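Local coordinates for glutamine synthetase (Streptomyces coelicolor, PDB 4BAX), which belongs to the glutamine synthetase family, pairing a beta-grasp domain with a larger catalytic domain in a ten-chain assembly, at residues D262-L275 against R316-L330. Residues are numbered along the deposited sequence; the frame is centred on the assembly and turned at random.
Sequences DHVKNYGAGIDDRL and RPNANVDPYVVTRLL
Y267 lays its ring between P317 and the end of helix 259-264. P317 CG sits over one face, a CH-pi contact 3.8 Å from the ring centroid, while the carbonyl carbon of H263 lies over the opposite face. R316 CB meets the edge in plane, and V326 CG2 comes within 3.5 Å of Y267 CE1, the two side chains crossing at about a right angle. The H263 imidazole slides past L329, whose CB stands over one of its faces; N266 CB rests on L329 CD1 at 3.6 Å.

Polar ends tie the rings down. H263 ND1 donates to Y267 OH, 3.0 Å away and in the imidazole plane, and H263 NE2 hydrogen-bonds to T333 OG1, one turn beyond L329 on helix 323-341. D314, at the end of strand 312-314, takes both the Y267 hydroxyl and a salt bridge from R316. The contact thus fastens the end of helix 259-264 and the loop after it to the lead-in and first turns of helix 323-341, in the catalytic domain of the glutamine synthetase fold.

Past Y267, one backbone bond and two side-chain bonds join the loops. N318 N gives a 3.0 Å bond to Y267 O. R274, its chain bent at chi3 (88°), brings NE to 2.8 Å from N318 OD1, approaching from above the amide carbonyl plane. N320 ND2 reaches A269 O at 3.2 Å, on a lone pair in the carbonyl plane.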
# COMPACT_ATOMS: atom_id res chain seq x y z
N ASP A 262 -25.41 13.85 45.74
CA ASP A 262 -26.13 14.84 44.94
C ASP A 262 -25.23 15.45 43.86
O ASP A 262 -25.63 15.58 42.70
CB ASP A 262 -26.67 15.95 45.84
CG ASP A 262 -27.91 15.54 46.60
OD1 ASP A 262 -28.50 14.47 46.28
OD2 ASP A 262 -28.31 16.30 47.50
N HIS A 263 -24.00 15.81 44.26
CA HIS A 263 -23.01 16.33 43.31
C HIS A 263 -22.51 15.24 42.36
O HIS A 263 -22.52 15.39 41.13
CB HIS A 263 -21.83 16.98 44.04
CG HIS A 263 -22.15 18.28 44.70
ND1 HIS A 263 -21.42 19.43 44.47
CD2 HIS A 263 -23.11 18.62 45.59
CE1 HIS A 263 -21.93 20.42 45.18
NE2 HIS A 263 -22.95 19.95 45.87
N VAL A 264 -22.09 14.12 42.95
CA VAL A 264 -21.44 13.08 42.17
C VAL A 264 -22.36 12.52 41.11
O VAL A 264 -21.94 12.29 39.96
CB VAL A 264 -20.88 11.98 43.09
CG1 VAL A 264 -20.70 10.66 42.33
CG2 VAL A 264 -19.56 12.44 43.76
N LYS A 265 -23.65 12.45 41.42
CA LYS A 265 -24.57 11.91 40.37
C LYS A 265 -24.88 12.89 39.26
O LYS A 265 -25.57 12.54 38.29
CB LYS A 265 -25.90 11.40 40.96
CG LYS A 265 -26.79 12.48 41.56
CD LYS A 265 -28.11 11.90 42.06
CE LYS A 265 -29.02 12.87 42.86
NZ LYS A 265 -30.30 12.17 42.77
N ASN A 266 -24.39 14.12 39.38
CA ASN A 266 -24.55 15.14 38.34
C ASN A 266 -23.22 15.59 37.76
O ASN A 266 -23.15 16.59 37.03
CB ASN A 266 -25.30 16.36 38.88
CG ASN A 266 -26.73 16.09 39.17
OD1 ASN A 266 -27.55 16.03 38.25
ND2 ASN A 266 -27.07 15.91 40.44
N TYR A 267 -22.17 14.85 38.08
CA TYR A 267 -20.82 15.26 37.76
C TYR A 267 -20.28 14.60 36.49
O TYR A 267 -19.08 14.66 36.21
CB TYR A 267 -19.88 14.97 38.93
CG TYR A 267 -19.69 16.13 39.88
CD1 TYR A 267 -20.49 17.26 39.83
CD2 TYR A 267 -18.69 16.08 40.85
CE1 TYR A 267 -20.29 18.32 40.72
CE2 TYR A 267 -18.48 17.13 41.73
CZ TYR A 267 -19.28 18.24 41.67
OH TYR A 267 -19.04 19.25 42.58
N GLY A 268 -21.18 13.97 35.73
CA GLY A 268 -20.80 13.42 34.46
C GLY A 268 -21.03 11.94 34.37
O GLY A 268 -20.94 11.21 35.36
N ALA A 269 -21.28 11.47 33.15
CA ALA A 269 -21.59 10.08 32.92
C ALA A 269 -20.33 9.22 33.00
O ALA A 269 -19.27 9.60 32.49
CB ALA A 269 -22.28 9.91 31.56
N GLY A 270 -20.42 8.08 33.68
CA GLY A 270 -19.27 7.21 33.79
C GLY A 270 -18.28 7.61 34.86
O GLY A 270 -17.13 7.17 34.82
N ILE A 271 -18.74 8.38 35.86
CA ILE A 271 -17.86 8.86 36.93
C ILE A 271 -17.22 7.74 37.76
O ILE A 271 -16.08 7.85 38.22
CB ILE A 271 -18.61 9.89 37.85
CG1 ILE A 271 -17.62 10.63 38.75
CG2 ILE A 271 -19.67 9.20 38.71
CD1 ILE A 271 -18.03 12.05 39.06
N ASP A 272 -17.96 6.64 37.89
CA ASP A 272 -17.49 5.45 38.58
C ASP A 272 -16.28 4.79 37.90
O ASP A 272 -15.44 4.18 38.57
CB ASP A 272 -18.63 4.45 38.79
CG ASP A 272 -19.48 4.26 37.54
OD1 ASP A 272 -19.35 5.08 36.61
OD2 ASP A 272 -20.26 3.27 37.47
N ASP A 273 -16.22 4.91 36.58
CA ASP A 273 -15.10 4.42 35.76
C ASP A 273 -13.79 5.22 35.94
O ASP A 273 -12.68 4.68 35.78
CB ASP A 273 -15.51 4.29 34.29
CG ASP A 273 -16.70 3.32 34.10
OD1 ASP A 273 -16.78 2.29 34.82
OD2 ASP A 273 -17.58 3.59 33.24
N ARG A 274 -13.92 6.52 36.19
CA ARG A 274 -12.77 7.38 36.43
C ARG A 274 -12.42 7.46 37.92
O ARG A 274 -11.27 7.36 38.29
CB ARG A 274 -12.96 8.78 35.84
CG ARG A 274 -11.86 9.77 36.21
CD ARG A 274 -12.12 11.12 35.58
NE ARG A 274 -12.97 11.90 36.46
CZ ARG A 274 -12.55 12.85 37.30
NH1 ARG A 274 -11.26 13.19 37.36
NH2 ARG A 274 -13.42 13.48 38.07
N LEU A 275 -13.43 7.64 38.78
CA LEU A 275 -13.16 7.79 40.22
C LEU A 275 -13.19 6.44 40.91
O LEU A 275 -14.21 5.97 41.41
CB LEU A 275 -14.13 8.77 40.91
CG LEU A 275 -14.06 10.25 40.52
CD1 LEU A 275 -15.08 11.05 41.32
CD2 LEU A 275 -12.65 10.81 40.71
N ARG A 316 -13.59 16.18 41.93
CA ARG A 316 -14.57 15.18 41.47
C ARG A 316 -15.17 15.32 40.04
O ARG A 316 -15.43 14.29 39.41
CB ARG A 316 -15.70 15.07 42.49
CG ARG A 316 -15.25 14.53 43.83
CD ARG A 316 -16.38 14.62 44.82
NE ARG A 316 -16.69 16.02 45.06
CZ ARG A 316 -17.78 16.44 45.69
NH1 ARG A 316 -18.66 15.54 46.15
NH2 ARG A 316 -18.00 17.74 45.88
N PRO A 317 -15.42 16.54 39.53
CA PRO A 317 -16.16 16.55 38.25
C PRO A 317 -15.40 15.94 37.05
O PRO A 317 -14.17 16.11 36.88
CB PRO A 317 -16.45 18.05 38.01
CG PRO A 317 -16.28 18.71 39.36
CD PRO A 317 -15.21 17.90 40.06
N ASN A 318 -16.14 15.19 36.24
CA ASN A 318 -15.60 14.59 35.03
C ASN A 318 -15.35 15.63 33.96
O ASN A 318 -15.93 16.71 34.02
CB ASN A 318 -16.59 13.60 34.46
CG ASN A 318 -16.54 12.26 35.14
OD1 ASN A 318 -15.79 12.05 36.12
ND2 ASN A 318 -17.32 11.33 34.61
N ALA A 319 -14.52 15.29 32.97
CA ALA A 319 -14.30 16.16 31.82
C ALA A 319 -15.60 16.37 31.03
O ALA A 319 -15.72 17.36 30.31
CB ALA A 319 -13.22 15.60 30.91
N ASN A 320 -16.55 15.44 31.17
CA ASN A 320 -17.83 15.56 30.45
C ASN A 320 -18.95 16.19 31.29
O ASN A 320 -20.12 16.08 30.93
CB ASN A 320 -18.27 14.21 29.84
CG ASN A 320 -18.61 13.18 30.90
OD1 ASN A 320 -18.38 13.39 32.10
ND2 ASN A 320 -19.11 12.02 30.46
N VAL A 321 -18.60 16.83 32.40
CA VAL A 321 -19.61 17.52 33.20
C VAL A 321 -20.17 18.74 32.45
O VAL A 321 -19.47 19.38 31.67
CB VAL A 321 -19.04 17.98 34.56
CG1 VAL A 321 -18.02 19.11 34.40
CG2 VAL A 321 -20.18 18.35 35.52
N ASP A 322 -21.46 19.01 32.64
CA ASP A 322 -22.07 20.25 32.18
C ASP A 322 -21.65 21.34 33.17
O ASP A 322 -21.96 21.25 34.37
CB ASP A 322 -23.60 20.11 32.17
CG ASP A 322 -24.31 21.31 31.53
OD1 ASP A 322 -23.73 22.42 31.46
OD2 ASP A 322 -25.48 21.14 31.10
N PRO A 323 -20.97 22.39 32.68
CA PRO A 323 -20.53 23.51 33.54
C PRO A 323 -21.70 24.21 34.24
O PRO A 323 -21.56 24.57 35.42
CB PRO A 323 -19.80 24.46 32.58
CG PRO A 323 -20.21 24.02 31.19
CD PRO A 323 -20.49 22.54 31.29
N TYR A 324 -22.85 24.30 33.57
CA TYR A 324 -24.03 24.92 34.15
C TYR A 324 -24.46 24.20 35.42
O TYR A 324 -24.90 24.83 36.40
CB TYR A 324 -25.20 24.91 33.14
CG TYR A 324 -25.03 25.82 31.93
CD1 TYR A 324 -24.60 27.13 32.06
CD2 TYR A 324 -25.24 25.32 30.64
CE1 TYR A 324 -24.41 27.94 30.95
CE2 TYR A 324 -25.05 26.14 29.52
CZ TYR A 324 -24.64 27.44 29.69
OH TYR A 324 -24.46 28.26 28.60
N VAL A 325 -24.33 22.88 35.39
CA VAL A 325 -24.70 22.03 36.51
C VAL A 325 -23.71 22.05 37.70
O VAL A 325 -24.11 22.30 38.84
CB VAL A 325 -24.96 20.58 36.02
CG1 VAL A 325 -25.30 19.66 37.18
CG2 VAL A 325 -26.08 20.59 34.97
N VAL A 326 -22.42 21.85 37.43
CA VAL A 326 -21.43 21.82 38.50
C VAL A 326 -21.36 23.17 39.21
O VAL A 326 -21.29 23.24 40.44
CB VAL A 326 -20.04 21.31 38.04
CG1 VAL A 326 -19.46 22.17 36.88
CG2 VAL A 326 -19.09 21.20 39.21
N THR A 327 -21.44 24.25 38.43
CA THR A 327 -21.44 25.59 39.01
C THR A 327 -22.70 25.82 39.87
O THR A 327 -22.59 26.30 41.00
CB THR A 327 -21.33 26.72 37.93
OG1 THR A 327 -22.33 26.55 36.91
CG2 THR A 327 -19.93 26.78 37.29
N ARG A 328 -23.86 25.38 39.38
CA ARG A 328 -25.12 25.58 40.12
C ARG A 328 -25.07 24.86 41.47
O ARG A 328 -25.42 25.45 42.51
CB ARG A 328 -26.32 25.07 39.30
CG ARG A 328 -27.69 25.56 39.82
CD ARG A 328 -28.67 24.43 40.14
NE ARG A 328 -28.70 23.44 39.08
CZ ARG A 328 -29.08 22.18 39.24
NH1 ARG A 328 -29.49 21.76 40.43
NH2 ARG A 328 -29.08 21.34 38.21
N LEU A 329 -24.61 23.61 41.44
CA LEU A 329 -24.55 22.74 42.60
C LEU A 329 -23.60 23.26 43.67
O LEU A 329 -23.92 23.23 44.87
CB LEU A 329 -24.13 21.34 42.17
CG LEU A 329 -25.15 20.52 41.39
CD1 LEU A 329 -24.56 19.17 40.98
CD2 LEU A 329 -26.39 20.33 42.24
N LEU A 330 -22.43 23.73 43.24
CA LEU A 330 -21.45 24.26 44.17
C LEU A 330 -21.97 25.53 44.84
O LEU A 330 -21.80 25.72 46.04
CB LEU A 330 -20.12 24.53 43.47
CG LEU A 330 -19.31 23.25 43.31
CD1 LEU A 330 -18.12 23.45 42.36
CD2 LEU A 330 -18.87 22.74 44.69
O HOH W 1 -23.43 17.07 34.53